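Side-chain contacts in isocitrate dehydrogenase [NAD] subunit 2 (Saccharomyces cerevisiae, PDB 3BLX), which catalyses the NAD+-dependent oxidative decarboxylation of isocitrate to 2-oxoglutarate in the mitochondrial citric acid cycle, and also binds mitochondrial mRNA leaders: residues K42-A47 against L300-M305; G198-V203 against V241-Y246; D222-K227 against S233-A238. All blocks are in the same frame, centred on the assembly; numbering follows the deposited sequence.

The three contacts illustrate how one aromatic side chain can join distant or neighbouring elements of a fold. Contacts 1 and 2, their centres about 34 Å apart, are made of buried residues only. Contact 1 joins two helices far apart in sequence, 33-45 and 296-309, through essentially apolar packing; contact 2 sets a helix against the end of a sheet strand, where a phenylalanine meets a proline. Contact 3, its centre about 17 Å from that of contact 2, leads into strand 238-242, which contact 2 also uses. Here the chemistry turns mixed: a buried tyrosine meets a lysine at the surface, and the two share one glutamate outside the segments.

Contact 1: K42-A47 against L300-M305; sequences KIFSAA and LSSVMM
Phe44 and Ser302 are the nearest CA pair between 42-47 and 300-305, yet these two CA atoms stand 9.2 Å apart, so a long side chain has to span the interval. The aromatic ring of Phe44 does so, since its bond from CA to CB already points toward the helix of 300-305. It arrives with its far end, CZ and CE1 sharing the approach, and CZ lies 3.6 Å from Ser302 CB. The serine thus offers its methylene carbon to the ring, while its hydroxyl is committed elsewhere: OG sits beside the backbone N (chi1 -41°) and hydrogen-bonds to Leu298 O, one turn back along its own helix.

One turn further on, Met305 extends its chain, CG anti to the backbone N (chi1 -174°), before the last torsion folds the terminal methyl over. That methyl, CE, reaches Phe44 CE2 at 4.2 Å. Both partners meet the ring obliquely, and the contact is apolar.

Around these three side chains, helices 33-45, 296-309 and 312-326 pack together beside strand 82-85 in the isocitrate/isopropylmalate dehydrogenase fold. Ile318 of helix 312-326 and Trp53 also pack on Phe44, the two aromatic planes inclined at about 35°, and Met305 rests on Val82 and Leu84 of strand 82-85, the outermost strand of the sheet within this chain.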
ATOM      1  N   LYS B  42     -27.508   1.680  57.919  1.00 83.35           N
ATOM      2  CA  LYS B  42     -27.832   2.573  59.034  1.00 73.34           C
ATOM      3  C   LYS B  42     -29.277   3.083  58.999  1.00 89.02           C
ATOM      4  O   LYS B  42     -29.839   3.465  60.028  1.00 85.41           O
ATOM      5  CB  LYS B  42     -26.871   3.771  59.065  1.00 69.51           C
ATOM      6  CG  LYS B  42     -25.430   3.435  59.456  1.00 95.67           C
ATOM      7  CD  LYS B  42     -24.574   4.701  59.645  1.00 91.41           C
ATOM      8  CE  LYS B  42     -23.156   4.352  60.075  1.00 93.44           C
ATOM      9  NZ  LYS B  42     -22.336   5.574  60.301  1.00 80.76           N
ATOM     10  N   ILE B  43     -29.862   3.107  57.806  1.00 89.36           N
ATOM     11  CA  ILE B  43     -31.239   3.551  57.623  1.00 66.97           C
ATOM     12  C   ILE B  43     -32.181   2.357  57.670  1.00 77.76           C
ATOM     13  O   ILE B  43     -33.373   2.504  57.898  1.00 74.73           O
ATOM     14  CB  ILE B  43     -31.401   4.293  56.293  1.00 59.07           C
ATOM     15  CG1 ILE B  43     -30.493   5.518  56.262  1.00 75.23           C
ATOM     16  CG2 ILE B  43     -32.816   4.730  56.074  1.00 47.71           C
ATOM     17  CD1 ILE B  43     -30.792   6.462  55.114  1.00 58.03           C
ATOM     18  N   PHE B  44     -31.640   1.164  57.464  1.00 80.08           N
ATOM     19  CA  PHE B  44     -32.445  -0.049  57.525  1.00 88.32           C
ATOM     20  C   PHE B  44     -32.512  -0.536  58.969  1.00 98.83           C
ATOM     21  O   PHE B  44     -33.518  -1.109  59.401  1.00 92.84           O
ATOM     22  CB  PHE B  44     -31.884  -1.135  56.587  1.00 94.91           C
ATOM     23  CG  PHE B  44     -32.608  -1.238  55.254  1.00 84.16           C
ATOM     24  CD1 PHE B  44     -32.918  -0.104  54.518  1.00 77.88           C
ATOM     25  CD2 PHE B  44     -32.963  -2.472  54.734  1.00 86.13           C
ATOM     26  CE1 PHE B  44     -33.577  -0.200  53.305  1.00 46.26           C
ATOM     27  CE2 PHE B  44     -33.621  -2.565  53.519  1.00 63.77           C
ATOM     28  CZ  PHE B  44     -33.928  -1.426  52.813  1.00 53.34           C
ATOM     29  N   SER B  45     -31.437  -0.291  59.715  1.00103.85           N
ATOM     30  CA  SER B  45     -31.409  -0.602  61.143  1.00103.96           C
ATOM     31  C   SER B  45     -32.245   0.425  61.910  1.00 99.78           C
ATOM     32  O   SER B  45     -33.076   0.063  62.745  1.00 94.92           O
ATOM     33  CB  SER B  45     -29.968  -0.633  61.671  1.00 88.54           C
ATOM     34  OG  SER B  45     -29.897  -1.214  62.967  1.00100.13           O
ATOM     35  N   ALA B  46     -32.039   1.704  61.596  1.00 93.24           N
ATOM     36  CA  ALA B  46     -32.750   2.806  62.250  1.00 75.35           C
ATOM     37  C   ALA B  46     -34.263   2.836  62.020  1.00 87.12           C
ATOM     38  O   ALA B  46     -34.987   3.485  62.770  1.00113.41           O
ATOM     39  CB  ALA B  46     -32.136   4.143  61.854  1.00 79.14           C
ATOM     40  N   ALA B  47     -34.745   2.153  60.988  1.00 95.14           N
ATOM     41  CA  ALA B  47     -36.186   2.080  60.739  1.00 93.95           C
ATOM     42  C   ALA B  47     -36.702   0.711  61.144  1.00 90.44           C
ATOM     43  O   ALA B  47     -37.866   0.376  60.913  1.00 69.92           O
ATOM     44  CB  ALA B  47     -36.489   2.341  59.282  1.00 98.05           C
ATOM     45  N   LEU B 300     -33.178   4.226  46.872  1.00 48.03           N
ATOM     46  CA  LEU B 300     -34.422   4.056  46.154  1.00 48.55           C
ATOM     47  C   LEU B 300     -34.532   2.664  45.571  1.00 47.74           C
ATOM     48  O   LEU B 300     -35.636   2.186  45.337  1.00 44.45           O
ATOM     49  CB  LEU B 300     -34.570   5.119  45.068  1.00 46.15           C
ATOM     50  CG  LEU B 300     -34.860   6.505  45.632  1.00 44.45           C
ATOM     51  CD1 LEU B 300     -34.603   7.594  44.623  1.00 37.95           C
ATOM     52  CD2 LEU B 300     -36.295   6.541  46.107  1.00 43.39           C
ATOM     53  N   SER B 301     -33.393   2.014  45.344  1.00 39.95           N
ATOM     54  CA  SER B 301     -33.402   0.631  44.875  1.00 45.47           C
ATOM     55  C   SER B 301     -33.773  -0.259  46.037  1.00 47.80           C
ATOM     56  O   SER B 301     -34.305  -1.346  45.845  1.00 48.85           O
ATOM     57  CB  SER B 301     -32.038   0.203  44.317  1.00 50.73           C
ATOM     58  OG  SER B 301     -31.556   1.101  43.333  1.00 40.11           O
ATOM     59  N   SER B 302     -33.467   0.210  47.246  1.00 56.45           N
ATOM     60  CA  SER B 302     -33.842  -0.485  48.478  1.00 60.77           C
ATOM     61  C   SER B 302     -35.356  -0.522  48.565  1.00 57.30           C
ATOM     62  O   SER B 302     -35.953  -1.560  48.849  1.00 42.00           O
ATOM     63  CB  SER B 302     -33.308   0.249  49.709  1.00 46.42           C
ATOM     64  OG  SER B 302     -32.003   0.723  49.500  1.00 68.15           O
ATOM     65  N   VAL B 303     -35.964   0.633  48.327  1.00 33.89           N
ATOM     66  CA  VAL B 303     -37.404   0.726  48.267  1.00 51.98           C
ATOM     67  C   VAL B 303     -37.976  -0.290  47.295  1.00 58.12           C
ATOM     68  O   VAL B 303     -38.891  -1.033  47.639  1.00 62.20           O
ATOM     69  CB  VAL B 303     -37.846   2.104  47.804  1.00 51.00           C
ATOM     70  CG1 VAL B 303     -39.338   2.177  47.804  1.00 48.21           C
ATOM     71  CG2 VAL B 303     -37.264   3.151  48.698  1.00 49.50           C
ATOM     72  N   MET B 304     -37.444  -0.315  46.077  1.00 49.44           N
ATOM     73  CA  MET B 304     -37.923  -1.255  45.072  1.00 56.78           C
ATOM     74  C   MET B 304     -37.774  -2.693  45.548  1.00 46.23           C
ATOM     75  O   MET B 304     -38.618  -3.541  45.262  1.00 44.51           O
ATOM     76  CB  MET B 304     -37.167  -1.088  43.754  1.00 53.59           C
ATOM     77  CG  MET B 304     -37.345   0.245  43.053  1.00 55.96           C
ATOM     78  SD  MET B 304     -36.540   0.273  41.413  1.00 46.13           S
ATOM     79  CE  MET B 304     -37.708  -0.732  40.506  1.00 52.92           C
ATOM     80  N   MET B 305     -36.685  -2.959  46.260  1.00 49.93           N
ATOM     81  CA  MET B 305     -36.419  -4.285  46.807  1.00 53.67           C
ATOM     82  C   MET B 305     -37.426  -4.646  47.914  1.00 72.69           C
ATOM     83  O   MET B 305     -38.026  -5.728  47.901  1.00 65.49           O
ATOM     84  CB  MET B 305     -34.990  -4.363  47.326  1.00 44.97           C
ATOM     85  CG  MET B 305     -34.583  -5.747  47.768  1.00 49.85           C
ATOM     86  SD  MET B 305     -32.978  -5.798  48.546  1.00 53.23           S
ATOM     87  CE  MET B 305     -33.145  -4.543  49.829  1.00 69.32           C
TER

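Contact 2: G198-V203 against V241-Y246; sequences GLFVNV and VCPNLY
Phe200 lays one face of its ring over Pro243, a textbook CH-pi contact between an aromatic and a proline. Pro243 CG stands 3.9 Å from the ring centroid and only 12° from the ring normal, so it sits almost squarely above the middle of the six-membered ring. The neighbouring CD approaches Phe200 CE2 at 3.8 Å, and Pro243 N also lies over the face, so the pyrrolidine is met along its CG-CD-N side. Phe200 reaches this position with CG anti to the backbone N (chi1 -166°), which sends the ring out from the helix toward the chain at the end of the strand.

The outer end of the ring, CZ and CE2, lies by main chain. Its CZ comes 3.7 Å from Cys242 C, the carbonyl carbon preceding the proline, while Val241 O lies near the ring plane, at the edge, 4.3 Å from CE2. The bond from CA to CB of Cys242 points away from 198-203, and its side chain touches Arg135, a substrate-binding residue by similarity; the strand end packs on Phe200 on one flank and, on the other, probably borders the substrate site.

Helix 195-208 is the helix of the crossover between strands 183-188 and 215-220. Phe200 is further enclosed by Val186 of strand 183-188 and by Ser165 and Ile169 of helix 162-178, and strand 238-242 lies in the sheet between strands 130-136 and 183-188.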
ATOM      1  N   GLY B 198     -42.682  -6.552  14.543  1.00 40.04           N
ATOM      2  CA  GLY B 198     -43.956  -7.200  14.328  1.00 33.72           C
ATOM      3  C   GLY B 198     -44.179  -8.374  15.271  1.00 44.93           C
ATOM      4  O   GLY B 198     -45.310  -8.632  15.656  1.00 51.47           O
ATOM      5  N   LEU B 199     -43.120  -9.096  15.640  1.00 37.39           N
ATOM      6  CA  LEU B 199     -43.291 -10.274  16.488  1.00 36.30           C
ATOM      7  C   LEU B 199     -43.506  -9.848  17.922  1.00 42.51           C
ATOM      8  O   LEU B 199     -44.276 -10.453  18.666  1.00 51.51           O
ATOM      9  CB  LEU B 199     -42.089 -11.225  16.362  1.00 33.53           C
ATOM     10  CG  LEU B 199     -41.909 -12.328  17.406  1.00 30.18           C
ATOM     11  CD1 LEU B 199     -41.051 -13.419  16.835  1.00 45.45           C
ATOM     12  CD2 LEU B 199     -41.275 -11.803  18.690  1.00 42.04           C
ATOM     13  N   PHE B 200     -42.812  -8.789  18.310  1.00 45.85           N
ATOM     14  CA  PHE B 200     -42.905  -8.265  19.652  1.00 36.61           C
ATOM     15  C   PHE B 200     -44.286  -7.692  19.900  1.00 39.85           C
ATOM     16  O   PHE B 200     -44.847  -7.928  20.946  1.00 33.43           O
ATOM     17  CB  PHE B 200     -41.849  -7.197  19.855  1.00 27.32           C
ATOM     18  CG  PHE B 200     -41.639  -6.813  21.285  1.00 27.61           C
ATOM     19  CD1 PHE B 200     -40.914  -7.632  22.135  1.00 37.77           C
ATOM     20  CD2 PHE B 200     -42.140  -5.622  21.775  1.00 24.57           C
ATOM     21  CE1 PHE B 200     -40.696  -7.278  23.467  1.00 33.02           C
ATOM     22  CE2 PHE B 200     -41.927  -5.259  23.101  1.00 39.37           C
ATOM     23  CZ  PHE B 200     -41.201  -6.093  23.950  1.00 34.87           C
ATOM     24  N   VAL B 201     -44.826  -6.949  18.933  1.00 44.09           N
ATOM     25  CA  VAL B 201     -46.170  -6.382  19.036  1.00 26.57           C
ATOM     26  C   VAL B 201     -47.251  -7.469  19.041  1.00 35.57           C
ATOM     27  O   VAL B 201     -48.193  -7.384  19.803  1.00 39.85           O
ATOM     28  CB  VAL B 201     -46.465  -5.373  17.902  1.00 42.26           C
ATOM     29  CG1 VAL B 201     -47.958  -5.043  17.848  1.00 32.84           C
ATOM     30  CG2 VAL B 201     -45.651  -4.102  18.091  1.00 32.72           C
ATOM     31  N   ASN B 202     -47.109  -8.493  18.205  1.00 40.57           N
ATOM     32  CA  ASN B 202     -48.076  -9.586  18.167  1.00 41.30           C
ATOM     33  C   ASN B 202     -48.141 -10.320  19.485  1.00 38.57           C
ATOM     34  O   ASN B 202     -49.202 -10.703  19.925  1.00 39.38           O
ATOM     35  CB  ASN B 202     -47.780 -10.595  17.048  1.00 45.26           C
ATOM     36  CG  ASN B 202     -48.148 -10.073  15.674  1.00 72.82           C
ATOM     37  OD1 ASN B 202     -48.765  -9.013  15.543  1.00 43.89           O
ATOM     38  ND2 ASN B 202     -47.760 -10.815  14.639  1.00 94.78           N
ATOM     39  N   VAL B 203     -46.993 -10.532  20.101  1.00 43.52           N
ATOM     40  CA  VAL B 203     -46.924 -11.206  21.382  1.00 37.67           C
ATOM     41  C   VAL B 203     -47.635 -10.368  22.455  1.00 51.91           C
ATOM     42  O   VAL B 203     -48.255 -10.902  23.372  1.00 44.77           O
ATOM     43  CB  VAL B 203     -45.457 -11.441  21.763  1.00 34.94           C
ATOM     44  CG1 VAL B 203     -45.288 -11.569  23.257  1.00 32.65           C
ATOM     45  CG2 VAL B 203     -44.940 -12.652  21.076  1.00 41.60           C
ATOM     46  N   VAL B 241     -43.079  -0.992  27.708  1.00 20.38           N
ATOM     47  CA  VAL B 241     -42.107  -2.047  27.403  1.00 33.09           C
ATOM     48  C   VAL B 241     -41.456  -1.891  26.031  1.00 25.47           C
ATOM     49  O   VAL B 241     -42.069  -1.440  25.089  1.00 24.11           O
ATOM     50  CB  VAL B 241     -42.720  -3.424  27.400  1.00 21.60           C
ATOM     51  CG1 VAL B 241     -42.345  -4.160  28.623  1.00 24.89           C
ATOM     52  CG2 VAL B 241     -44.198  -3.324  27.172  1.00 16.69           C
ATOM     53  N   CYS B 242     -40.215  -2.323  25.902  1.00 42.69           N
ATOM     54  CA  CYS B 242     -39.586  -2.330  24.581  1.00 40.90           C
ATOM     55  C   CYS B 242     -38.629  -3.482  24.446  1.00 31.79           C
ATOM     56  O   CYS B 242     -38.194  -4.066  25.458  1.00 28.82           O
ATOM     57  CB  CYS B 242     -38.857  -1.022  24.332  1.00 36.83           C
ATOM     58  SG  CYS B 242     -37.530  -0.725  25.503  1.00 35.78           S
ATOM     59  N   PRO B 243     -38.298  -3.837  23.194  1.00 47.26           N
ATOM     60  CA  PRO B 243     -37.296  -4.883  22.935  1.00 46.18           C
ATOM     61  C   PRO B 243     -35.924  -4.402  23.393  1.00 34.18           C
ATOM     62  O   PRO B 243     -35.718  -3.193  23.554  1.00 29.48           O
ATOM     63  CB  PRO B 243     -37.328  -5.052  21.418  1.00 39.34           C
ATOM     64  CG  PRO B 243     -38.580  -4.371  20.949  1.00 40.80           C
ATOM     65  CD  PRO B 243     -38.871  -3.294  21.950  1.00 43.75           C
ATOM     66  N   ASN B 244     -35.004  -5.330  23.628  1.00 33.65           N
ATOM     67  CA  ASN B 244     -33.695  -4.965  24.176  1.00 41.78           C
ATOM     68  C   ASN B 244     -32.964  -3.851  23.391  1.00 52.84           C
ATOM     69  O   ASN B 244     -32.255  -3.036  23.986  1.00 42.13           O
ATOM     70  CB  ASN B 244     -32.818  -6.215  24.321  1.00 46.07           C
ATOM     71  CG  ASN B 244     -31.378  -5.880  24.647  1.00 61.81           C
ATOM     72  OD1 ASN B 244     -30.505  -5.990  23.784  1.00 84.40           O
ATOM     73  ND2 ASN B 244     -31.119  -5.453  25.883  1.00 41.25           N
ATOM     74  N   LEU B 245     -33.169  -3.822  22.069  1.00 39.44           N
ATOM     75  CA  LEU B 245     -32.568  -2.847  21.160  1.00 49.88           C
ATOM     76  C   LEU B 245     -32.598  -1.363  21.585  1.00 49.11           C
ATOM     77  O   LEU B 245     -31.583  -0.665  21.536  1.00 57.93           O
ATOM     78  CB  LEU B 245     -33.192  -3.002  19.774  1.00 50.55           C
ATOM     79  CG  LEU B 245     -32.262  -2.548  18.639  1.00 84.78           C
ATOM     80  CD1 LEU B 245     -31.177  -3.594  18.369  1.00 80.99           C
ATOM     81  CD2 LEU B 245     -33.027  -2.230  17.360  1.00 76.88           C
ATOM     82  N   TYR B 246     -33.766  -0.881  21.986  1.00 57.76           N
ATOM     83  CA  TYR B 246     -33.930   0.525  22.303  1.00 54.38           C
ATOM     84  C   TYR B 246     -33.942   0.762  23.806  1.00 55.98           C
ATOM     85  O   TYR B 246     -34.005   1.901  24.259  1.00 51.36           O
ATOM     86  CB  TYR B 246     -35.244   1.045  21.730  1.00 65.54           C
ATOM     87  CG  TYR B 246     -35.669   0.398  20.442  1.00 64.64           C
ATOM     88  CD1 TYR B 246     -35.019   0.692  19.256  1.00 55.90           C
ATOM     89  CD2 TYR B 246     -36.743  -0.493  20.411  1.00 68.79           C
ATOM     90  CE1 TYR B 246     -35.410   0.101  18.072  1.00 84.73           C
ATOM     91  CE2 TYR B 246     -37.143  -1.094  19.230  1.00 61.01           C
ATOM     92  CZ  TYR B 246     -36.470  -0.792  18.066  1.00 82.08           C
ATOM     93  OH  TYR B 246     -36.854  -1.378  16.883  1.00 84.62           O
TER

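Contact 3: D222-K227 against S233-A238; sequences DNSVLK and SAYTDA
Tyr235 and Lys227 meet in the return part of a beta-alpha-beta crossover, in which strand 215-220 leads through helix 221-230 and the loop after it into strand 238-242. The two side chains cross at about a right angle. Lys227 CB lies in the ring plane of the tyrosine, at its edge, 3.8 Å from CE1, and the phenol oxygen OH touches the aliphatic chain again at CD, 3.5 Å away. The lysine takes part through its methylenes, not its charge. The same phenol oxygen approaches the helix backbone at Ser224 CA, 3.7 Å.

The polar ends are settled by one residue of the preceding strand: Glu219 pairs with both, OE1 in a hydrogen bond with Tyr235 OH and OE2 in a salt bridge with Lys227 NZ. The lysine, extended beyond CG (chi2 -170°), carries its amine past the phenol to the carboxylate. A leucine in place of Tyr235 would probably leave Glu219 OE1 without its hydroxyl mate and open a gap beside the lysine's methylenes.

Further out, Ile185 and Leu131 pack on the tyrosine from two sheet strands. At the start of the helix, Asp222, a magnesium and substrate ligand by similarity, faces subunit 1 in the assembly. The loop contains a type I beta turn from Tyr235 to Ala238, with Ala238 N bonded to Tyr235 O at 3.1 Å.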
ATOM      1  N   ASP B 222     -40.202   6.638  17.449  1.00 32.90           N
ATOM      2  CA  ASP B 222     -40.122   8.042  17.011  1.00 34.04           C
ATOM      3  C   ASP B 222     -41.129   8.922  17.755  1.00 37.16           C
ATOM      4  O   ASP B 222     -40.784   9.991  18.237  1.00 41.76           O
ATOM      5  CB  ASP B 222     -40.422   8.208  15.519  1.00 43.51           C
ATOM      6  CG  ASP B 222     -39.586   7.316  14.625  1.00 71.38           C
ATOM      7  OD1 ASP B 222     -39.342   6.148  14.986  1.00 83.49           O
ATOM      8  OD2 ASP B 222     -39.201   7.786  13.530  1.00 69.06           O
ATOM      9  N   ASN B 223     -42.386   8.486  17.817  1.00 34.03           N
ATOM     10  CA  ASN B 223     -43.438   9.306  18.404  1.00 36.21           C
ATOM     11  C   ASN B 223     -43.276   9.401  19.917  1.00 37.57           C
ATOM     12  O   ASN B 223     -43.404  10.466  20.520  1.00 35.90           O
ATOM     13  CB  ASN B 223     -44.827   8.769  18.036  1.00 39.81           C
ATOM     14  CG  ASN B 223     -45.093   8.795  16.533  1.00 55.11           C
ATOM     15  OD1 ASN B 223     -44.592   9.659  15.803  1.00 62.09           O
ATOM     16  ND2 ASN B 223     -45.898   7.842  16.065  1.00 55.81           N
ATOM     17  N   SER B 224     -42.981   8.273  20.531  1.00 27.31           N
ATOM     18  CA  SER B 224     -42.760   8.240  21.955  1.00 27.11           C
ATOM     19  C   SER B 224     -41.725   9.243  22.387  1.00 40.03           C
ATOM     20  O   SER B 224     -41.952   9.939  23.364  1.00 47.40           O
ATOM     21  CB  SER B 224     -42.319   6.859  22.402  1.00 34.95           C
ATOM     22  OG  SER B 224     -43.302   5.893  22.089  1.00 56.25           O
ATOM     23  N   VAL B 225     -40.582   9.334  21.703  1.00 25.64           N
ATOM     24  CA  VAL B 225     -39.603  10.286  22.194  1.00 27.57           C
ATOM     25  C   VAL B 225     -40.045  11.714  21.959  1.00 30.33           C
ATOM     26  O   VAL B 225     -39.753  12.576  22.776  1.00 51.11           O
ATOM     27  CB  VAL B 225     -38.090  10.013  21.823  1.00 35.73           C
ATOM     28  CG1 VAL B 225     -37.853   8.567  21.400  1.00 29.10           C
ATOM     29  CG2 VAL B 225     -37.550  11.006  20.833  1.00 25.66           C
ATOM     30  N   LEU B 226     -40.798  11.960  20.889  1.00 33.31           N
ATOM     31  CA  LEU B 226     -41.279  13.306  20.611  1.00 27.86           C
ATOM     32  C   LEU B 226     -42.266  13.716  21.694  1.00 36.63           C
ATOM     33  O   LEU B 226     -42.221  14.837  22.191  1.00 40.32           O
ATOM     34  CB  LEU B 226     -41.965  13.354  19.262  1.00 33.42           C
ATOM     35  CG  LEU B 226     -41.892  14.645  18.446  1.00 38.67           C
ATOM     36  CD1 LEU B 226     -43.249  14.871  17.876  1.00 34.77           C
ATOM     37  CD2 LEU B 226     -41.449  15.868  19.235  1.00 25.14           C
ATOM     38  N   LYS B 227     -43.148  12.798  22.072  1.00 28.20           N
ATOM     39  CA  LYS B 227     -44.156  13.110  23.061  1.00 32.15           C
ATOM     40  C   LYS B 227     -43.534  13.267  24.441  1.00 38.12           C
ATOM     41  O   LYS B 227     -43.680  14.309  25.081  1.00 39.98           O
ATOM     42  CB  LYS B 227     -45.241  12.037  23.095  1.00 44.68           C
ATOM     43  CG  LYS B 227     -46.106  11.967  21.835  1.00 47.23           C
ATOM     44  CD  LYS B 227     -47.303  11.044  22.099  1.00 70.30           C
ATOM     45  CE  LYS B 227     -48.214  10.934  20.877  1.00 97.82           C
ATOM     46  NZ  LYS B 227     -49.431  10.107  21.147  1.00 90.81           N
ATOM     47  N   SER B 233     -45.309  14.302  31.543  1.00 46.57           N
ATOM     48  CA  SER B 233     -46.402  13.935  32.449  1.00 48.16           C
ATOM     49  C   SER B 233     -47.435  13.023  31.761  1.00 53.38           C
ATOM     50  O   SER B 233     -48.112  12.218  32.423  1.00 41.29           O
ATOM     51  CB  SER B 233     -47.053  15.179  33.055  1.00 39.52           C
ATOM     52  OG  SER B 233     -47.669  15.988  32.058  1.00 53.67           O
ATOM     53  N   ALA B 234     -47.520  13.136  30.434  1.00 35.37           N
ATOM     54  CA  ALA B 234     -48.478  12.384  29.635  1.00 38.86           C
ATOM     55  C   ALA B 234     -48.290  10.869  29.722  1.00 47.43           C
ATOM     56  O   ALA B 234     -49.097  10.100  29.195  1.00 49.98           O
ATOM     57  CB  ALA B 234     -48.394  12.830  28.196  1.00 42.51           C
ATOM     58  N   TYR B 235     -47.226  10.440  30.390  1.00 35.92           N
ATOM     59  CA  TYR B 235     -46.896   9.021  30.451  1.00 41.21           C
ATOM     60  C   TYR B 235     -46.880   8.486  31.866  1.00 37.63           C
ATOM     61  O   TYR B 235     -46.541   7.327  32.086  1.00 38.68           O
ATOM     62  CB  TYR B 235     -45.542   8.740  29.769  1.00 33.53           C
ATOM     63  CG  TYR B 235     -45.605   8.725  28.255  1.00 54.60           C
ATOM     64  CD1 TYR B 235     -45.425   9.886  27.524  1.00 40.99           C
ATOM     65  CD2 TYR B 235     -45.857   7.543  27.562  1.00 51.53           C
ATOM     66  CE1 TYR B 235     -45.492   9.869  26.147  1.00 50.54           C
ATOM     67  CE2 TYR B 235     -45.914   7.524  26.183  1.00 55.29           C
ATOM     68  CZ  TYR B 235     -45.724   8.685  25.483  1.00 52.77           C
ATOM     69  OH  TYR B 235     -45.774   8.667  24.113  1.00 64.60           O
ATOM     70  N   THR B 236     -47.263   9.320  32.826  1.00 49.29           N
ATOM     71  CA  THR B 236     -47.245   8.898  34.225  1.00 57.20           C
ATOM     72  C   THR B 236     -48.407   7.984  34.610  1.00 38.86           C
ATOM     73  O   THR B 236     -48.492   7.535  35.736  1.00 48.10           O
ATOM     74  CB  THR B 236     -47.174  10.084  35.182  1.00 48.63           C
ATOM     75  OG1 THR B 236     -48.462  10.648  35.287  1.00 46.78           O
ATOM     76  CG2 THR B 236     -46.209  11.147  34.650  1.00 66.55           C
ATOM     77  N   ASP B 237     -49.281   7.689  33.661  1.00 45.15           N
ATOM     78  CA  ASP B 237     -50.327   6.691  33.853  1.00 50.72           C
ATOM     79  C   ASP B 237     -50.024   5.435  33.052  1.00 51.82           C
ATOM     80  O   ASP B 237     -50.906   4.619  32.787  1.00 52.08           O
ATOM     81  CB  ASP B 237     -51.675   7.246  33.391  1.00 50.95           C
ATOM     82  CG  ASP B 237     -51.656   7.688  31.924  1.00 71.16           C
ATOM     83  OD1 ASP B 237     -50.710   8.400  31.515  1.00 65.98           O
ATOM     84  OD2 ASP B 237     -52.592   7.337  31.174  1.00 61.90           O
ATOM     85  N   ALA B 238     -48.778   5.280  32.636  1.00 55.23           N
ATOM     86  CA  ALA B 238     -48.432   4.165  31.772  1.00 35.68           C
ATOM     87  C   ALA B 238     -47.146   3.495  32.158  1.00 38.30           C
ATOM     88  O   ALA B 238     -46.266   4.075  32.798  1.00 46.28           O
ATOM     89  CB  ALA B 238     -48.361   4.606  30.345  1.00 35.68           C
TER